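Local coordinates for protein Ion-channel modulator raklp (Rhipicephalus appendiculatus, PDB 2W8X) that modulates ion channels, probably those of the tick's host, and is associated with maxiK channel activation, at residues A[11-14]-A[15-19]; A[33-36]-A[37-40]. All coordinates share one frame; numbering follows the deposited sequence. Where two conformers were deposited one is given.

How the contacts relate
The two contacts come in series along the chain, contact 1 in the capped helical turn 14-17 near the N-terminus and contact 2 in the turn between strands 31-35 and 40-42, with centres about 11 Å apart. They meet where the carbonyl oxygen of C16 touches Y34: C16 O lies 3.3 Å from Y34 CD2. Helix 56-70 ties both together, since C63 forms a disulfide with C16 and also touches the Y34 ring. Short N-terminal helix, antiparallel hairpin and C-terminal helix, clamped by disulfides, are the elements of a Kunitz/BPTI domain, here in the highly modified form of this tick protein.

Contact 1. Residues A[11-14]-A[15-19]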
loop_
_atom_site.group_PDB
_atom_site.type_symbol
_atom_site.label_atom_id
_atom_site.label_comp_id
_atom_site.label_asym_id
_atom_site.label_seq_id
_atom_site.Cartn_x
_atom_site.Cartn_y
_atom_site.Cartn_z
ATOM N N SER A 11 -7.818 5.000 -4.000
ATOM C CA SER A 11 -7.394 5.757 -5.172
ATOM C C SER A 11 -5.988 6.297 -4.991
ATOM O O SER A 11 -5.470 6.387 -3.876
ATOM C CB SER A 11 -8.359 6.911 -5.408
ATOM O OG SER A 11 -8.253 7.898 -4.397
ATOM N N GLN A 12 -5.381 6.741 -6.095
ATOM C CA GLN A 12 -4.060 7.332 -6.009
ATOM C C GLN A 12 -4.063 8.583 -5.115
ATOM O O GLN A 12 -3.099 8.802 -4.363
ATOM C CB GLN A 12 -3.444 7.566 -7.411
ATOM C CG GLN A 12 -3.357 6.308 -8.263
ATOM C CD GLN A 12 -2.441 5.218 -7.715
ATOM O OE1 GLN A 12 -1.326 5.491 -7.275
ATOM N NE2 GLN A 12 -2.916 3.974 -7.744
ATOM N N ARG A 13 -5.163 9.359 -5.108
ATOM C CA ARG A 13 -5.296 10.497 -4.214
ATOM C C ARG A 13 -5.352 10.065 -2.730
ATOM O O ARG A 13 -4.724 10.690 -1.893
ATOM C CB ARG A 13 -6.545 11.329 -4.521
ATOM C CG ARG A 13 -6.410 12.166 -5.747
ATOM C CD ARG A 13 -7.651 13.063 -5.927
ATOM N NE ARG A 13 -7.721 14.099 -4.916
ATOM C CZ ARG A 13 -8.792 14.846 -4.636
ATOM N NH1 ARG A 13 -9.941 14.690 -5.312
ATOM N NH2 ARG A 13 -8.728 15.748 -3.675
ATOM N N SER A 14 -6.087 9.000 -2.439
ATOM C CA SER A 14 -6.305 8.569 -1.070
ATOM C C SER A 14 -5.006 8.132 -0.385
ATOM O O SER A 14 -4.877 8.263 0.822
ATOM C CB SER A 14 -7.325 7.426 -1.031
ATOM O OG SER A 14 -6.759 6.170 -1.389
ATOM N N LEU A 15 -4.052 7.627 -1.168
ATOM C CA LEU A 15 -2.731 7.234 -0.656
ATOM C C LEU A 15 -1.992 8.375 0.044
ATOM O O LEU A 15 -1.151 8.145 0.909
ATOM C CB LEU A 15 -1.837 6.725 -1.796
ATOM C CG LEU A 15 -2.307 5.542 -2.614
ATOM C CD1 LEU A 15 -1.298 5.255 -3.734
ATOM C CD2 LEU A 15 -2.533 4.320 -1.729
ATOM N N CYS A 16 -2.293 9.608 -0.349
ATOM C CA CYS A 16 -1.547 10.768 0.074
ATOM C C CYS A 16 -2.384 11.814 0.819
ATOM O O CYS A 16 -1.847 12.559 1.650
ATOM C CB CYS A 16 -0.895 11.418 -1.150
ATOM S SG CYS A 16 0.068 10.250 -2.141
ATOM N N GLU A 17 -3.690 11.851 0.546
ATOM C CA GLU A 17 -4.574 12.863 1.095
ATOM C C GLU A 17 -5.422 12.380 2.288
ATOM O O GLU A 17 -5.980 13.195 3.027
ATOM C CB GLU A 17 -5.498 13.352 -0.029
ATOM C CG GLU A 17 -4.782 14.130 -1.070
ATOM C CD GLU A 17 -5.700 14.603 -2.175
ATOM O OE1 GLU A 17 -6.746 15.220 -1.848
ATOM O OE2 GLU A 17 -5.393 14.340 -3.353
ATOM N N CYS A 18 -5.561 11.069 2.461
ATOM C CA CYS A 18 -6.190 10.547 3.674
ATOM C C CYS A 18 -5.403 10.991 4.890
ATOM O O CYS A 18 -4.190 10.938 4.871
ATOM C CB CYS A 18 -6.295 9.029 3.616
ATOM S SG CYS A 18 -7.563 8.479 2.441
ATOM N N ASP A 19 -6.089 11.442 5.935
ATOM C CA ASP A 19 -5.433 11.848 7.176
ATOM C C ASP A 19 -4.708 10.661 7.767
ATOM O O ASP A 19 -5.335 9.673 8.111
ATOM C CB ASP A 19 -6.477 12.388 8.129
ATOM C CG ASP A 19 -5.933 12.833 9.454
ATOM O OD1 ASP A 19 -4.751 12.654 9.779
ATOM O OD2 ASP A 19 -6.779 13.382 10.222
#
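R13, in the turn leading into the short helix 14-17 of a Kunitz-type domain, reaches E17 at the end of that helix, an i to i+4 salt bridge. From CB the arginine runs past the carboxylate: CB and CG each lie 3.4 Å from E17 OE2, and CD stays close to the same oxygen. A bend at chi3 (69°) then turns the guanidinium so that NE gives OE2 a nearly straight bond of 2.8 Å (172°), with OE2 in the guanidinium plane. NH2 completes the side-on grip, meeting the syn lone pair of OE1 at 2.7 Å. With the two flat groups 39° apart, the pairing is twisted. Serine suits the start of the turn because a short hydroxyl can both accept from an N-H and donate to a C=O: S11 OG caps S14 N, and S14 OG, in the conformer described here, donates to S11 O. The apolar branch of L15 packs alongside the Q12 side chain, CD1 3.5 Å from Q12 OE1, while Q12 NE2 bonds to C10 of the second subunit. C16 and C18 anchor the turn to C63 and C3 through disulfides, and C18 SG rests 3.1 Å from S14 O.

Contact 2. Residues A[33-36]-A[37-40]; sequences HYNL and RTNR
Strand 31-35 brings Y34 up against N39 of the turn that follows, just after H33, whose ND1 is bonded to G44 O. The buried ring of Y34 lies against C59 and C63 of helix 56-70. Tyrosine suits this place because its ring fills the interior while its hydroxyl spans the turn: OH donates a 2.6 Å hydrogen bond to N39 OD1, at the ring edge. The amide plane stands 83° from the ring. N35 pairs with R40 as an antiparallel hydrogen-bonded pair, N35 N giving to R40 O at 2.9 Å and R40 N to N35 O at 3.2 Å. Because N39 and R40 both face N35, the hairpin closes with a G1 beta bulge, and N39 takes the left-handed backbone conformation that asparagine tolerates well. The side chain of N35 folds back over the turn: with CG anti to N (chi1 -175°), OD1 faces the amides of R37 and T38, accepting weak bonds from both, 3.2 Å from R37 N. T38 OG1 packs against N35 CG. L36 begins the turn with its N over one face of the Y34 ring, and its carbonyl oxygen receives a weak bond from N39 N at 3.4 Å.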
loop_
_atom_site.group_PDB
_atom_site.type_symbol
_atom_site.label_atom_id
_atom_site.label_comp_id
_atom_site.label_asym_id
_atom_site.label_seq_id
_atom_site.Cartn_x
_atom_site.Cartn_y
_atom_site.Cartn_z
ATOM N N HIS A 33 3.785 6.731 6.485
ATOM C CA HIS A 33 2.667 7.562 6.082
ATOM C C HIS A 33 3.185 8.844 5.480
ATOM O O HIS A 33 4.303 9.289 5.766
ATOM C CB HIS A 33 1.730 7.864 7.277
ATOM C CG HIS A 33 2.335 8.761 8.308
ATOM N ND1 HIS A 33 3.169 8.301 9.313
ATOM C CD2 HIS A 33 2.325 10.109 8.415
ATOM C CE1 HIS A 33 3.573 9.330 10.043
ATOM N NE2 HIS A 33 3.108 10.447 9.497
ATOM N N TYR A 34 2.350 9.452 4.663
ATOM C CA TYR A 34 2.670 10.737 4.062
ATOM C C TYR A 34 2.049 11.899 4.827
ATOM O O TYR A 34 0.848 11.878 5.124
ATOM C CB TYR A 34 2.200 10.768 2.634
ATOM C CG TYR A 34 2.482 12.043 1.858
ATOM C CD1 TYR A 34 3.786 12.427 1.541
ATOM C CD2 TYR A 34 1.446 12.821 1.374
ATOM C CE1 TYR A 34 4.032 13.574 0.764
ATOM C CE2 TYR A 34 1.681 13.936 0.584
ATOM C CZ TYR A 34 2.967 14.311 0.284
ATOM O OH TYR A 34 3.168 15.432 -0.486
ATOM N N ASN A 35 2.878 12.921 5.107
ATOM C CA ASN A 35 2.442 14.195 5.711
ATOM C C ASN A 35 2.335 15.205 4.585
ATOM O O ASN A 35 3.345 15.719 4.064
ATOM C CB ASN A 35 3.456 14.596 6.796
ATOM C CG ASN A 35 3.077 15.830 7.584
ATOM O OD1 ASN A 35 2.364 16.674 7.107
ATOM N ND2 ASN A 35 3.617 15.944 8.804
ATOM N N LEU A 36 1.090 15.485 4.195
ATOM C CA LEU A 36 0.792 16.350 3.079
ATOM C C LEU A 36 1.244 17.784 3.378
ATOM O O LEU A 36 1.722 18.469 2.467
ATOM C CB LEU A 36 -0.702 16.300 2.763
ATOM C CG LEU A 36 -1.227 17.169 1.632
ATOM C CD1 LEU A 36 -0.647 16.842 0.264
ATOM C CD2 LEU A 36 -2.751 17.023 1.630
ATOM N N ARG A 37 1.161 18.211 4.631
ATOM C CA ARG A 37 1.538 19.611 4.987
ATOM C C ARG A 37 3.034 19.876 4.783
ATOM O O ARG A 37 3.430 20.947 4.300
ATOM C CB ARG A 37 1.058 19.926 6.406
ATOM C CG ARG A 37 1.495 21.211 7.009
ATOM C CD ARG A 37 0.903 22.423 6.359
ATOM N NE ARG A 37 1.202 23.595 7.188
ATOM C CZ ARG A 37 1.253 24.854 6.760
ATOM N NH1 ARG A 37 1.017 25.162 5.481
ATOM N NH2 ARG A 37 1.555 25.826 7.632
ATOM N N THR A 38 3.864 18.896 5.098
ATOM C CA THR A 38 5.313 18.999 4.940
ATOM C C THR A 38 5.882 18.352 3.666
ATOM O O THR A 38 7.091 18.493 3.390
ATOM C CB THR A 38 6.017 18.410 6.166
ATOM O OG1 THR A 38 5.741 17.010 6.241
ATOM C CG2 THR A 38 5.545 19.086 7.472
ATOM N N ASN A 39 5.028 17.665 2.893
ATOM C CA ASN A 39 5.453 16.882 1.726
ATOM C C ASN A 39 6.580 15.917 2.096
ATOM O O ASN A 39 7.606 15.850 1.410
ATOM C CB ASN A 39 5.875 17.789 0.562
ATOM C CG ASN A 39 6.229 17.033 -0.694
ATOM O OD1 ASN A 39 5.610 16.022 -1.042
ATOM N ND2 ASN A 39 7.226 17.545 -1.424
ATOM N N ARG A 40 6.366 15.146 3.160
ATOM C CA ARG A 40 7.375 14.221 3.639
ATOM C C ARG A 40 6.745 12.924 4.115
ATOM O O ARG A 40 5.719 12.918 4.815
ATOM C CB ARG A 40 8.170 14.816 4.799
ATOM C CG ARG A 40 9.024 16.024 4.462
ATOM C CD ARG A 40 10.249 15.635 3.642
ATOM N NE ARG A 40 10.059 15.718 2.192
ATOM C CZ ARG A 40 10.038 16.855 1.491
ATOM N NH1 ARG A 40 10.129 18.024 2.096
ATOM N NH2 ARG A 40 9.874 16.812 0.184
#